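Local coordinates for uncharacterized conserved protein YndB, AHSA1/START domain (Micromonospora chersina, PDB 6V04) that is of unknown function but belongs to the START/Bet v1-like superfamily and is involved in dynemicin biosynthesis, possibly in a cyclase/aromatase-like role, at residues A[42-47]-A[52-57]; A[30-35]-A[75-80]; A[186-191]-A[195-200]. All blocks are in the same frame, centred on the assembly; numbering follows the deposited sequence. Where two conformers were deposited one is given.

In the fold
The chain carries two seven-stranded antiparallel sheets, both with strand order 1-7-6-5-4-3-2 and each followed by a long helix, as expected for two helix-grip (START/Bet v1-like) units in tandem. Contacts 1 and 2 belong to the first, their centres about 10 Å apart. Contact 1 is nested within the chain loop that contact 2 closes; helix 34-40 runs directly into strand 43-44, and P47 CB packs on P34 CG at 4.0 Å. Contact 3 follows later in the sequence, in the second sheet, its centre about 30 Å from contact 1's and 38 Å from contact 2's. Contacts 2 and 3 lie on opposite sides of the chain's centre, in two halves that each have their own sheet.

Contact 1. Residues A[42-47]-A[52-57]; sequences GHLSAP and ASTRVD
H43 and D57 form an antiparallel hydrogen-bonded pair, with backbone bonds H43 N to D57 O and D57 N to H43 O, both 2.9 Å, holding strand 43-44 to strand 53-57. L44 and V56 make the next, non-hydrogen-bonded pair. Beyond it S45 N donates to R55 O at 2.8 Å, while the CA-H groups of V56 and L44 lean on H43 O and R55 O respectively.

Where regular pairing stops, hydroxyl groups take over. T54 OG1 donates to A46 O at 2.8 Å, approaching 27° off the carbonyl plane, and accepts from S45 OG at 3.1 Å. A short relay thus runs from S45 through T54 to the backbone of A46. With chi1 of -172° the T54 hydroxyl is turned opposite its own backbone N, and this single oxygen serves both partners.

The apolar contact lies on the L44/V56 face. L44 CD2 meets V56 CB at 4.0 Å, and V56 CG2 lies 3.9 Å from G42 C; V37 of helix 34-40 also covers L44, and F64 and I66 of strand 63-72 back V56.

Charges gather on the face that carries H43 and D57. In one of its two modelled conformers R55 reaches, extended from CG to NE, along its own strand to a salt bridge between NH1 and the anti lone pair of D57 OD2 (2.9 Å). D57 OD1 is taken by G59 N, and F63 makes a cation-pi contact with R55.

The arrangement is a beta hairpin whose short strand 43-44 is an edge strand of the first sheet, directly after the paired helices of the helix-grip fold.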
ATOM      1  N   GLY A  42     -10.776  -3.742  -6.218  1.00 24.31           N
ATOM      2  CA  GLY A  42     -10.764  -2.338  -5.854  1.00 26.08           C
ATOM      3  C   GLY A  42     -11.500  -1.556  -6.912  1.00 25.18           C
ATOM      4  O   GLY A  42     -11.996  -2.111  -7.895  1.00 26.36           O
ATOM      5  N   HIS A  43     -11.560  -0.248  -6.703  1.00 23.60           N
ATOM      6  CA  HIS A  43     -12.303   0.644  -7.576  1.00 23.16           C
ATOM      7  C   HIS A  43     -11.372   1.261  -8.614  1.00 25.68           C
ATOM      8  O   HIS A  43     -10.475   2.033  -8.262  1.00 24.08           O
ATOM      9  CB  HIS A  43     -12.984   1.745  -6.767  1.00 24.87           C
ATOM     10  CG  HIS A  43     -13.647   2.777  -7.619  1.00 30.47           C
ATOM     11  ND1 HIS A  43     -14.913   2.611  -8.133  1.00 39.06           N
ATOM     12  CD2 HIS A  43     -13.199   3.965  -8.088  1.00 35.12           C
ATOM     13  CE1 HIS A  43     -15.226   3.661  -8.871  1.00 41.89           C
ATOM     14  NE2 HIS A  43     -14.204   4.498  -8.860  1.00 35.93           N
ATOM     15  N   LEU A  44     -11.606   0.942  -9.886  1.00 26.45           N
ATOM     16  CA  LEU A  44     -10.859   1.522 -10.993  1.00 27.45           C
ATOM     17  C   LEU A  44     -11.474   2.848 -11.412  1.00 28.08           C
ATOM     18  O   LEU A  44     -12.688   2.931 -11.614  1.00 30.94           O
ATOM     19  CB  LEU A  44     -10.859   0.578 -12.196  1.00 28.98           C
ATOM     20  CG  LEU A  44     -10.008  -0.679 -12.106  1.00 27.64           C
ATOM     21  CD1 LEU A  44     -10.318  -1.643 -13.241  1.00 29.77           C
ATOM     22  CD2 LEU A  44      -8.557  -0.272 -12.136  1.00 27.93           C
ATOM     23  N   SER A  45     -10.633   3.872 -11.599  1.00 26.86           N
ATOM     24  CA  SER A  45     -11.142   5.143 -12.112  1.00 28.65           C
ATOM     25  C   SER A  45     -11.567   5.044 -13.571  1.00 30.92           C
ATOM     26  O   SER A  45     -12.402   5.836 -14.029  1.00 33.11           O
ATOM     27  CB  SER A  45     -10.086   6.240 -11.954  1.00 32.05           C
ATOM     28  OG  SER A  45      -8.910   5.942 -12.688  1.00 38.54           O
ATOM     29  N   ALA A  46     -11.008   4.087 -14.303  1.00 29.71           N
ATOM     30  CA  ALA A  46     -11.300   3.853 -15.707  1.00 32.35           C
ATOM     31  C   ALA A  46     -10.834   2.445 -16.024  1.00 28.97           C
ATOM     32  O   ALA A  46      -9.913   1.947 -15.363  1.00 30.58           O
ATOM     33  CB  ALA A  46     -10.581   4.870 -16.601  1.00 38.11           C
ATOM     34  N   PRO A  47     -11.442   1.770 -16.996  1.00 30.08           N
ATOM     35  CA  PRO A  47     -10.931   0.449 -17.375  1.00 31.23           C
ATOM     36  C   PRO A  47      -9.504   0.554 -17.881  1.00 32.42           C
ATOM     37  O   PRO A  47      -9.086   1.577 -18.422  1.00 33.20           O
ATOM     38  CB  PRO A  47     -11.887  -0.011 -18.478  1.00 35.43           C
ATOM     39  CG  PRO A  47     -12.489   1.238 -19.011  1.00 42.35           C
ATOM     40  CD  PRO A  47     -12.544   2.204 -17.870  1.00 33.17           C
ATOM     41  N   ALA A  52      -2.764   3.866 -21.717  1.00 35.95           N
ATOM     42  CA  ALA A  52      -3.479   4.861 -20.936  1.00 36.20           C
ATOM     43  C   ALA A  52      -3.242   4.659 -19.445  1.00 37.28           C
ATOM     44  O   ALA A  52      -2.955   3.553 -18.976  1.00 32.87           O
ATOM     45  CB  ALA A  52      -4.990   4.809 -21.215  1.00 37.02           C
ATOM     46  N   SER A  53      -3.383   5.747 -18.700  1.00 32.78           N
ATOM     47  CA  SER A  53      -3.227   5.709 -17.261  1.00 31.77           C
ATOM     48  C   SER A  53      -4.575   5.500 -16.589  1.00 34.26           C
ATOM     49  O   SER A  53      -5.625   5.869 -17.122  1.00 38.40           O
ATOM     50  CB  SER A  53      -2.576   6.996 -16.752  1.00 41.25           C
ATOM     51  OG  SER A  53      -3.373   8.126 -17.053  1.00 60.59           O
ATOM     52  N   THR A  54      -4.537   4.877 -15.416  1.00 30.44           N
ATOM     53  CA  THR A  54      -5.714   4.757 -14.573  1.00 28.35           C
ATOM     54  C   THR A  54      -5.256   4.672 -13.119  1.00 27.42           C
ATOM     55  O   THR A  54      -4.079   4.870 -12.803  1.00 26.72           O
ATOM     56  CB  THR A  54      -6.583   3.569 -15.019  1.00 30.68           C
ATOM     57  OG1 THR A  54      -7.832   3.580 -14.307  1.00 31.93           O
ATOM     58  CG2 THR A  54      -5.889   2.243 -14.803  1.00 30.38           C
ATOM     59  N   ARG A  55      -6.189   4.333 -12.233  0.57 28.48           N
ATOM     60  CA  ARG A  55      -5.950   4.358 -10.798  0.57 24.99           C
ATOM     61  C   ARG A  55      -6.892   3.366 -10.138  0.57 24.45           C
ATOM     62  O   ARG A  55      -8.073   3.316 -10.487  0.57 31.77           O
ATOM     63  CB  ARG A  55      -6.184   5.775 -10.258  0.57 28.70           C
ATOM     64  CG  ARG A  55      -5.813   6.032  -8.814  0.57 29.75           C
ATOM     65  CD  ARG A  55      -6.127   7.493  -8.508  0.57 29.84           C
ATOM     66  NE  ARG A  55      -5.810   7.919  -7.149  0.57 31.28           N
ATOM     67  CZ  ARG A  55      -6.574   7.687  -6.089  0.57 29.62           C
ATOM     68  NH1 ARG A  55      -7.702   6.998  -6.213  0.57 40.38           N
ATOM     69  NH2 ARG A  55      -6.207   8.141  -4.898  0.57 28.77           N
ATOM     70  N   VAL A  56      -6.387   2.592  -9.180  1.00 22.74           N
ATOM     71  CA  VAL A  56      -7.225   1.696  -8.393  1.00 23.53           C
ATOM     72  C   VAL A  56      -7.173   2.148  -6.945  1.00 23.15           C
ATOM     73  O   VAL A  56      -6.104   2.464  -6.416  1.00 22.41           O
ATOM     74  CB  VAL A  56      -6.822   0.217  -8.536  1.00 24.01           C
ATOM     75  CG1 VAL A  56      -5.435  -0.048  -7.964  1.00 24.31           C
ATOM     76  CG2 VAL A  56      -7.865  -0.659  -7.860  1.00 26.52           C
ATOM     77  N   ASP A  57      -8.346   2.232  -6.328  1.00 23.39           N
ATOM     78  CA  ASP A  57      -8.511   2.754  -4.981  1.00 24.53           C
ATOM     79  C   ASP A  57      -9.197   1.685  -4.145  1.00 23.40           C
ATOM     80  O   ASP A  57     -10.188   1.101  -4.594  1.00 26.29           O
ATOM     81  CB  ASP A  57      -9.347   4.033  -5.032  1.00 26.69           C
ATOM     82  CG  ASP A  57      -9.320   4.794  -3.747  1.00 39.47           C
ATOM     83  OD1 ASP A  57      -9.802   4.248  -2.736  1.00 42.16           O
ATOM     84  OD2 ASP A  57      -8.805   5.932  -3.756  1.00 48.47           O
TER

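Contact 2. Residues A[30-35]-A[75-80]; sequences AVTDPR and DRLLFR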
ATOM      1  N   ALA A  30     -14.220 -10.709 -15.240  1.00 33.99           N
ATOM      2  CA  ALA A  30     -14.110 -10.419 -13.814  1.00 31.76           C
ATOM      3  C   ALA A  30     -12.866  -9.608 -13.485  1.00 28.59           C
ATOM      4  O   ALA A  30     -12.850  -8.898 -12.472  1.00 30.96           O
ATOM      5  CB  ALA A  30     -14.122 -11.721 -13.010  1.00 37.77           C
ATOM      6  N   VAL A  31     -11.807  -9.703 -14.298  1.00 27.30           N
ATOM      7  CA  VAL A  31     -10.590  -8.942 -14.026  1.00 25.17           C
ATOM      8  C   VAL A  31     -10.462  -7.683 -14.878  1.00 26.29           C
ATOM      9  O   VAL A  31      -9.461  -6.969 -14.736  1.00 27.90           O
ATOM     10  CB  VAL A  31      -9.323  -9.814 -14.184  1.00 26.77           C
ATOM     11  CG1 VAL A  31      -9.432 -11.055 -13.335  1.00 29.47           C
ATOM     12  CG2 VAL A  31      -9.059 -10.170 -15.648  1.00 29.57           C
ATOM     13  N   THR A  32     -11.460  -7.354 -15.729  1.00 28.33           N
ATOM     14  CA  THR A  32     -11.410  -6.141 -16.552  1.00 29.23           C
ATOM     15  C   THR A  32     -12.615  -5.219 -16.403  1.00 32.10           C
ATOM     16  O   THR A  32     -12.440  -3.998 -16.435  1.00 32.16           O
ATOM     17  CB  THR A  32     -11.258  -6.489 -18.043  1.00 31.56           C
ATOM     18  OG1 THR A  32     -12.318  -7.365 -18.467  1.00 34.33           O
ATOM     19  CG2 THR A  32      -9.894  -7.117 -18.305  1.00 30.61           C
ATOM     20  N   ASP A  33     -13.827  -5.757 -16.304  1.00 31.56           N
ATOM     21  CA  ASP A  33     -15.015  -4.912 -16.169  1.00 34.96           C
ATOM     22  C   ASP A  33     -14.941  -4.185 -14.831  1.00 32.67           C
ATOM     23  O   ASP A  33     -14.916  -4.846 -13.790  1.00 30.52           O
ATOM     24  CB  ASP A  33     -16.277  -5.766 -16.254  1.00 31.31           C
ATOM     25  CG  ASP A  33     -17.563  -4.944 -16.200  1.00 35.08           C
ATOM     26  OD1 ASP A  33     -17.532  -3.807 -15.700  1.00 40.31           O
ATOM     27  OD2 ASP A  33     -18.611  -5.453 -16.661  1.00 42.27           O
ATOM     28  N   PRO A  34     -14.882  -2.851 -14.802  1.00 33.99           N
ATOM     29  CA  PRO A  34     -14.714  -2.174 -13.506  1.00 30.91           C
ATOM     30  C   PRO A  34     -15.797  -2.503 -12.498  1.00 31.22           C
ATOM     31  O   PRO A  34     -15.489  -2.549 -11.300  1.00 29.21           O
ATOM     32  CB  PRO A  34     -14.722  -0.689 -13.883  1.00 35.34           C
ATOM     33  CG  PRO A  34     -14.194  -0.678 -15.288  1.00 35.73           C
ATOM     34  CD  PRO A  34     -14.806  -1.895 -15.922  1.00 34.92           C
ATOM     35  N   ARG A  35     -17.038  -2.748 -12.933  1.00 32.63           N
ATOM     36  CA  ARG A  35     -18.084  -3.123 -11.985  1.00 31.45           C
ATOM     37  C   ARG A  35     -17.758  -4.450 -11.313  1.00 34.91           C
ATOM     38  O   ARG A  35     -18.023  -4.632 -10.118  1.00 38.26           O
ATOM     39  CB  ARG A  35     -19.448  -3.204 -12.679  1.00 38.60           C
ATOM     40  CG  ARG A  35     -20.603  -3.304 -11.682  1.00 64.66           C
ATOM     41  CD  ARG A  35     -21.921  -3.710 -12.331  1.00 78.32           C
ATOM     42  NE  ARG A  35     -21.877  -5.061 -12.886  1.00 88.11           N
ATOM     43  CZ  ARG A  35     -21.954  -6.177 -12.164  1.00 91.81           C
ATOM     44  NH1 ARG A  35     -22.071  -6.118 -10.843  1.00 92.86           N
ATOM     45  NH2 ARG A  35     -21.907  -7.357 -12.766  1.00 93.34           N
ATOM     46  N   ASP A  75      -6.546 -12.896 -22.571  1.00 35.41           N
ATOM     47  CA  ASP A  75      -5.168 -13.359 -22.551  1.00 36.80           C
ATOM     48  C   ASP A  75      -4.401 -12.729 -21.394  1.00 34.21           C
ATOM     49  O   ASP A  75      -4.045 -13.425 -20.434  1.00 33.58           O
ATOM     50  CB  ASP A  75      -4.513 -13.051 -23.898  1.00 38.98           C
ATOM     51  CG  ASP A  75      -3.083 -13.530 -23.984  1.00 40.38           C
ATOM     52  OD1 ASP A  75      -2.510 -13.937 -22.955  1.00 44.45           O
ATOM     53  OD2 ASP A  75      -2.534 -13.504 -25.101  1.00 47.40           O
ATOM     54  N   ARG A  76      -4.129 -11.428 -21.449  1.00 31.08           N
ATOM     55  CA  ARG A  76      -3.338 -10.863 -20.363  1.00 32.94           C
ATOM     56  C   ARG A  76      -3.460  -9.347 -20.299  1.00 27.57           C
ATOM     57  O   ARG A  76      -3.859  -8.679 -21.258  1.00 28.21           O
ATOM     58  CB  ARG A  76      -1.870 -11.259 -20.495  1.00 38.02           C
ATOM     59  CG  ARG A  76      -1.153 -10.531 -21.590  1.00 31.12           C
ATOM     60  CD  ARG A  76       0.162 -11.225 -21.893  1.00 36.80           C
ATOM     61  NE  ARG A  76      -0.086 -12.523 -22.499  1.00 49.91           N
ATOM     62  CZ  ARG A  76       0.848 -13.440 -22.710  1.00 49.90           C
ATOM     63  NH1 ARG A  76       2.099 -13.208 -22.349  1.00 42.59           N
ATOM     64  NH2 ARG A  76       0.520 -14.593 -23.273  1.00 44.19           N
ATOM     65  N   LEU A  77      -3.142  -8.835 -19.113  1.00 30.17           N
ATOM     66  CA  LEU A  77      -2.994  -7.418 -18.838  1.00 28.75           C
ATOM     67  C   LEU A  77      -1.564  -7.182 -18.386  1.00 28.15           C
ATOM     68  O   LEU A  77      -1.091  -7.865 -17.477  1.00 31.12           O
ATOM     69  CB  LEU A  77      -3.953  -6.974 -17.727  1.00 27.74           C
ATOM     70  CG  LEU A  77      -5.441  -7.140 -18.011  1.00 29.73           C
ATOM     71  CD1 LEU A  77      -6.226  -7.122 -16.709  1.00 33.88           C
ATOM     72  CD2 LEU A  77      -5.905  -6.028 -18.919  1.00 37.04           C
ATOM     73  N   LEU A  78      -0.885  -6.225 -19.011  1.00 26.83           N
ATOM     74  CA  LEU A  78       0.464  -5.835 -18.623  1.00 26.67           C
ATOM     75  C   LEU A  78       0.450  -4.354 -18.288  1.00 24.37           C
ATOM     76  O   LEU A  78       0.073  -3.533 -19.132  1.00 26.64           O
ATOM     77  CB  LEU A  78       1.462  -6.114 -19.744  1.00 29.15           C
ATOM     78  CG  LEU A  78       1.445  -7.565 -20.198  1.00 30.59           C
ATOM     79  CD1 LEU A  78       2.368  -7.747 -21.389  1.00 32.13           C
ATOM     80  CD2 LEU A  78       1.865  -8.473 -19.074  1.00 36.03           C
ATOM     81  N   PHE A  79       0.902  -4.020 -17.085  1.00 25.65           N
ATOM     82  CA  PHE A  79       0.855  -2.645 -16.618  1.00 24.72           C
ATOM     83  C   PHE A  79       1.939  -2.403 -15.581  1.00 25.57           C
ATOM     84  O   PHE A  79       2.570  -3.328 -15.066  1.00 27.23           O
ATOM     85  CB  PHE A  79      -0.540  -2.294 -16.061  1.00 23.89           C
ATOM     86  CG  PHE A  79      -1.050  -3.232 -14.989  1.00 22.78           C
ATOM     87  CD1 PHE A  79      -1.745  -4.383 -15.325  1.00 25.45           C
ATOM     88  CD2 PHE A  79      -0.879  -2.939 -13.651  1.00 24.10           C
ATOM     89  CE1 PHE A  79      -2.227  -5.232 -14.338  1.00 24.84           C
ATOM     90  CE2 PHE A  79      -1.358  -3.792 -12.666  1.00 23.56           C
ATOM     91  CZ  PHE A  79      -2.032  -4.932 -13.014  1.00 24.62           C
ATOM     92  N   ARG A  80       2.170  -1.124 -15.317  1.00 22.81           N
ATOM     93  CA  ARG A  80       3.107  -0.659 -14.310  1.00 22.42           C
ATOM     94  C   ARG A  80       2.332   0.139 -13.271  1.00 23.49           C
ATOM     95  O   ARG A  80       1.355   0.817 -13.602  1.00 25.35           O
ATOM     96  CB  ARG A  80       4.188   0.203 -14.953  1.00 24.25           C
ATOM     97  CG  ARG A  80       5.121  -0.597 -15.839  1.00 27.72           C
ATOM     98  CD  ARG A  80       5.901   0.301 -16.763  1.00 28.64           C
ATOM     99  NE  ARG A  80       5.066   0.841 -17.834  1.00 30.94           N
ATOM    100  CZ  ARG A  80       4.739   2.122 -17.987  1.00 31.90           C
ATOM    101  NH1 ARG A  80       5.172   3.050 -17.140  1.00 37.48           N
ATOM    102  NH2 ARG A  80       3.988   2.481 -19.021  1.00 33.60           N
TER
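L77 is the residue of strand 76-83 that meets V31 and T32, and it does so where helix 24-32, one of the two short helices of a helix-grip fold, meets the sheet that holds long helix 116-139. The contact is small, 95 Å² in all, with the L77 methyls against T32 CG2, V31 CG2 and V31 O; the nearest CA atoms, T32 CA and L77 CA, are 8.8 Å apart.

The strand enters through a classic beta bulge, in which D75 and R76 both stand opposite a single residue of strand 63-72. R76 turns back on D75 and grips one carboxylate oxygen side-on with two nitrogens: NE to D75 OD1 is 2.8 Å and NH2 to D75 OD1 3.1 Å. NH2 meets the syn lone pair of OD1, whereas NE comes from above the carboxylate plane. This salt bridge joins neighbours at the start of the strand.

L77 follows, directed at the helix. Its CG lies opposite the carbonyl carbon (chi1 -61°), and the branched end reaches T32 CG2 with both methyls, CD1 at 4.0 Å and CD2 at 4.2 Å. V71 and W94 of the flanking strands and M48 of a loop also pack on L77, which is buried.

Two residues further on, F79 points into the same interior, its ring edge-to-face with W94 and in touch with M48 and I66. R80 turns to salt bridges with D69 and E89.

On the helix side, L133 of helix 116-139 backs V31, whose CG2 is 4.3 Å from L77 CD1; that same methyl comes closer to V31 O, at 3.8 Å.

Contact 3. Residues A[186-191]-A[195-200]; sequences FFVVDE and RRFTLR
Antiparallel pairing of F186 with F197 sets the register of the two segments, which run 164° apart. Both backbone bonds of this pair are present: F186 N donates to F197 O at 2.8 Å, and F197 N donates to F186 O. F187 and R196 form the neighbouring non-hydrogen-bonded pair, beyond which V188 N binds R195 O at 2.9 Å.

The side chains of F187 and R196 run side by side on one face. The ring presents its edge to the flat of the guanidinium, with F187 CE1 3.7 Å above the centre of the group and the two planes 86° apart. The bend of R196 at chi3 (-57°) folds the guanidinium across this edge; its cation-pi partner is W185.

The buried face holds F186, V188, F197 and L199. V188 CG2 packs against F197 CE1 at 3.8 Å, while L199 CD1 sits by the edge of the F186 ring. These residues belong to the beta hairpin of strands 183-187 and 196-205 in what is, by its matching strand order and long helix, probably a second helix-grip unit, and this face is turned to its long helix 252-277: F262 meets the F197 ring edge-to-face and T265 packs on F186 and V188.

Past the paired strands, R195 bends at chi3 and lays its guanidinium alongside the turn. V189 CG1 rests over the centre of one face, 3.8 Å above the plane. At the edge of the group, NH2 donates to D190 O at 2.7 Å, in the carbonyl plane though bent at the hydrogen. A water completes the link, accepting from D190 N and from R195 NE (2.8 Å) and donating to V188 O. The carboxylate of D190 turns to the long helix instead, where OD2 forms a salt bridge with R261 NE.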
ATOM      1  N   PHE A 186       1.960  14.200  17.196  1.00 23.50           N
ATOM      2  CA  PHE A 186       1.822  13.793  15.803  1.00 23.87           C
ATOM      3  C   PHE A 186       0.510  14.376  15.298  1.00 23.65           C
ATOM      4  O   PHE A 186      -0.521  14.226  15.959  1.00 23.91           O
ATOM      5  CB  PHE A 186       1.826  12.263  15.709  1.00 25.77           C
ATOM      6  CG  PHE A 186       1.882  11.719  14.313  1.00 22.38           C
ATOM      7  CD1 PHE A 186       0.732  11.608  13.545  1.00 22.50           C
ATOM      8  CD2 PHE A 186       3.083  11.250  13.785  1.00 22.42           C
ATOM      9  CE1 PHE A 186       0.760  11.081  12.281  1.00 24.67           C
ATOM     10  CE2 PHE A 186       3.124  10.721  12.508  1.00 24.85           C
ATOM     11  CZ  PHE A 186       1.965  10.626  11.760  1.00 24.74           C
ATOM     12  N   PHE A 187       0.543  15.048  14.148  1.00 24.12           N
ATOM     13  CA  PHE A 187      -0.611  15.793  13.646  1.00 24.87           C
ATOM     14  C   PHE A 187      -1.181  15.180  12.375  1.00 24.94           C
ATOM     15  O   PHE A 187      -0.437  14.817  11.455  1.00 24.74           O
ATOM     16  CB  PHE A 187      -0.234  17.238  13.359  1.00 25.96           C
ATOM     17  CG  PHE A 187       0.221  17.985  14.566  1.00 28.01           C
ATOM     18  CD1 PHE A 187      -0.692  18.421  15.508  1.00 26.83           C
ATOM     19  CD2 PHE A 187       1.556  18.244  14.769  1.00 29.16           C
ATOM     20  CE1 PHE A 187      -0.279  19.117  16.635  1.00 31.98           C
ATOM     21  CE2 PHE A 187       1.979  18.929  15.896  1.00 28.67           C
ATOM     22  CZ  PHE A 187       1.056  19.376  16.824  1.00 28.45           C
ATOM     23  N   VAL A 188      -2.508  15.084  12.331  1.00 25.43           N
ATOM     24  CA  VAL A 188      -3.264  14.680  11.151  1.00 25.94           C
ATOM     25  C   VAL A 188      -4.119  15.880  10.777  1.00 27.32           C
ATOM     26  O   VAL A 188      -5.151  16.144  11.413  1.00 27.99           O
ATOM     27  CB  VAL A 188      -4.122  13.437  11.403  1.00 25.70           C
ATOM     28  CG1 VAL A 188      -4.939  13.089  10.179  1.00 27.52           C
ATOM     29  CG2 VAL A 188      -3.227  12.256  11.789  1.00 24.64           C
ATOM     30  N   VAL A 189      -3.703  16.607   9.751  1.00 27.94           N
ATOM     31  CA  VAL A 189      -4.292  17.895   9.407  1.00 29.41           C
ATOM     32  C   VAL A 189      -5.185  17.690   8.186  1.00 33.42           C
ATOM     33  O   VAL A 189      -4.705  17.569   7.054  1.00 35.79           O
ATOM     34  CB  VAL A 189      -3.210  18.954   9.164  1.00 31.13           C
ATOM     35  CG1 VAL A 189      -3.843  20.307   8.852  1.00 37.07           C
ATOM     36  CG2 VAL A 189      -2.280  19.051  10.363  1.00 32.69           C
ATOM     37  N   ASP A 190      -6.493  17.656   8.407  1.00 31.51           N
ATOM     38  CA  ASP A 190      -7.468  17.493   7.338  1.00 32.96           C
ATOM     39  C   ASP A 190      -8.774  18.113   7.823  1.00 35.52           C
ATOM     40  O   ASP A 190      -8.771  18.922   8.755  1.00 36.92           O
ATOM     41  CB  ASP A 190      -7.581  16.011   6.933  1.00 32.28           C
ATOM     42  CG  ASP A 190      -7.991  15.117   8.075  1.00 40.28           C
ATOM     43  OD1 ASP A 190      -8.517  15.625   9.083  1.00 33.54           O
ATOM     44  OD2 ASP A 190      -7.784  13.889   7.969  1.00 34.13           O
ATOM     45  N   GLU A 191      -9.894  17.750   7.207  1.00 36.05           N
ATOM     46  CA  GLU A 191     -11.166  18.367   7.570  1.00 38.00           C
ATOM     47  C   GLU A 191     -11.910  17.616   8.672  1.00 41.87           C
ATOM     48  O   GLU A 191     -13.063  17.957   8.962  1.00 44.99           O
ATOM     49  CB  GLU A 191     -12.050  18.513   6.332  1.00 42.85           C
ATOM     50  CG  GLU A 191     -11.460  19.471   5.303  1.00 52.37           C
ATOM     51  CD  GLU A 191     -12.466  19.918   4.259  1.00 69.96           C
ATOM     52  OE1 GLU A 191     -13.514  19.254   4.112  1.00 76.71           O
ATOM     53  OE2 GLU A 191     -12.208  20.939   3.586  1.00 74.11           O
ATOM     54  N   ARG A 195      -7.162  16.186  15.500  1.00 36.92           N
ATOM     55  CA  ARG A 195      -5.992  16.651  14.759  1.00 30.54           C
ATOM     56  C   ARG A 195      -4.676  16.382  15.481  1.00 26.85           C
ATOM     57  O   ARG A 195      -3.682  16.039  14.840  1.00 26.11           O
ATOM     58  CB  ARG A 195      -6.133  18.149  14.491  1.00 41.51           C
ATOM     59  CG  ARG A 195      -4.970  18.786  13.789  1.00 36.02           C
ATOM     60  CD  ARG A 195      -5.375  20.131  13.188  1.00 34.15           C
ATOM     61  NE  ARG A 195      -6.336  19.983  12.097  1.00 37.39           N
ATOM     62  CZ  ARG A 195      -6.699  20.970  11.285  1.00 35.65           C
ATOM     63  NH1 ARG A 195      -6.182  22.182  11.438  1.00 36.86           N
ATOM     64  NH2 ARG A 195      -7.574  20.758  10.319  1.00 36.60           N
ATOM     65  N   ARG A 196      -4.652  16.500  16.805  1.00 28.05           N
ATOM     66  CA  ARG A 196      -3.439  16.389  17.608  1.00 26.02           C
ATOM     67  C   ARG A 196      -3.435  15.064  18.356  1.00 25.27           C
ATOM     68  O   ARG A 196      -4.373  14.767  19.109  1.00 28.27           O
ATOM     69  CB  ARG A 196      -3.375  17.558  18.595  1.00 27.62           C
ATOM     70  CG  ARG A 196      -2.250  17.520  19.602  1.00 26.37           C
ATOM     71  CD  ARG A 196      -2.388  18.656  20.623  1.00 27.36           C
ATOM     72  NE  ARG A 196      -2.440  19.962  19.980  1.00 28.27           N
ATOM     73  CZ  ARG A 196      -1.395  20.755  19.785  1.00 28.99           C
ATOM     74  NH1 ARG A 196      -0.173  20.381  20.165  1.00 32.17           N
ATOM     75  NH2 ARG A 196      -1.567  21.925  19.196  1.00 29.54           N
ATOM     76  N   PHE A 197      -2.385  14.271  18.155  1.00 24.37           N
ATOM     77  CA  PHE A 197      -2.229  12.987  18.813  1.00 23.77           C
ATOM     78  C   PHE A 197      -0.950  12.967  19.640  1.00 25.38           C
ATOM     79  O   PHE A 197       0.090  13.477  19.207  1.00 25.90           O
ATOM     80  CB  PHE A 197      -2.189  11.854  17.778  1.00 23.19           C
ATOM     81  CG  PHE A 197      -3.452  11.733  16.990  1.00 23.68           C
ATOM     82  CD1 PHE A 197      -3.679  12.541  15.888  1.00 24.16           C
ATOM     83  CD2 PHE A 197      -4.429  10.831  17.365  1.00 23.90           C
ATOM     84  CE1 PHE A 197      -4.854  12.446  15.168  1.00 24.90           C
ATOM     85  CE2 PHE A 197      -5.608  10.733  16.654  1.00 24.66           C
ATOM     86  CZ  PHE A 197      -5.823  11.541  15.550  1.00 25.18           C
ATOM     87  N   THR A 198      -1.028  12.350  20.816  1.00 24.34           N
ATOM     88  CA  THR A 198       0.142  12.197  21.673  1.00 23.67           C
ATOM     89  C   THR A 198       1.117  11.170  21.095  1.00 25.65           C
ATOM     90  O   THR A 198       0.737  10.039  20.764  1.00 25.96           O
ATOM     91  CB  THR A 198      -0.282  11.765  23.068  1.00 25.99           C
ATOM     92  OG1 THR A 198      -1.136  12.764  23.645  1.00 29.87           O
ATOM     93  CG2 THR A 198       0.936  11.575  23.956  1.00 31.96           C
ATOM     94  N   LEU A 199       2.383  11.554  21.021  1.00 24.55           N
ATOM     95  CA  LEU A 199       3.458  10.697  20.539  1.00 23.42           C
ATOM     96  C   LEU A 199       4.276  10.264  21.749  1.00 27.93           C
ATOM     97  O   LEU A 199       4.619  11.099  22.596  1.00 31.66           O
ATOM     98  CB  LEU A 199       4.314  11.454  19.524  1.00 25.81           C
ATOM     99  CG  LEU A 199       5.364  10.656  18.751  1.00 28.05           C
ATOM    100  CD1 LEU A 199       5.672  11.323  17.429  1.00 31.28           C
ATOM    101  CD2 LEU A 199       6.626  10.538  19.584  1.00 33.58           C
ATOM    102  N   ARG A 200       4.566   8.968  21.841  1.00 25.15           N
ATOM    103  CA  ARG A 200       5.281   8.390  22.972  1.00 27.33           C
ATOM    104  C   ARG A 200       6.399   7.479  22.474  1.00 26.37           C
ATOM    105  O   ARG A 200       6.374   6.980  21.347  1.00 27.06           O
ATOM    106  CB  ARG A 200       4.370   7.554  23.883  1.00 32.83           C
ATOM    107  CG  ARG A 200       3.158   8.278  24.444  1.00 47.50           C
ATOM    108  CD  ARG A 200       3.521   9.336  25.481  1.00 78.20           C
ATOM    109  NE  ARG A 200       2.541   9.378  26.566  1.00 91.02           N
ATOM    110  CZ  ARG A 200       2.292  10.443  27.325  1.00 99.73           C
ATOM    111  NH1 ARG A 200       2.939  11.584  27.124  1.00 99.91           N
ATOM    112  NH2 ARG A 200       1.379  10.369  28.286  1.00106.59           N
TER
HETATM  113  O   HOH W   1      -7.435  17.527  11.306  1.00 34.23           O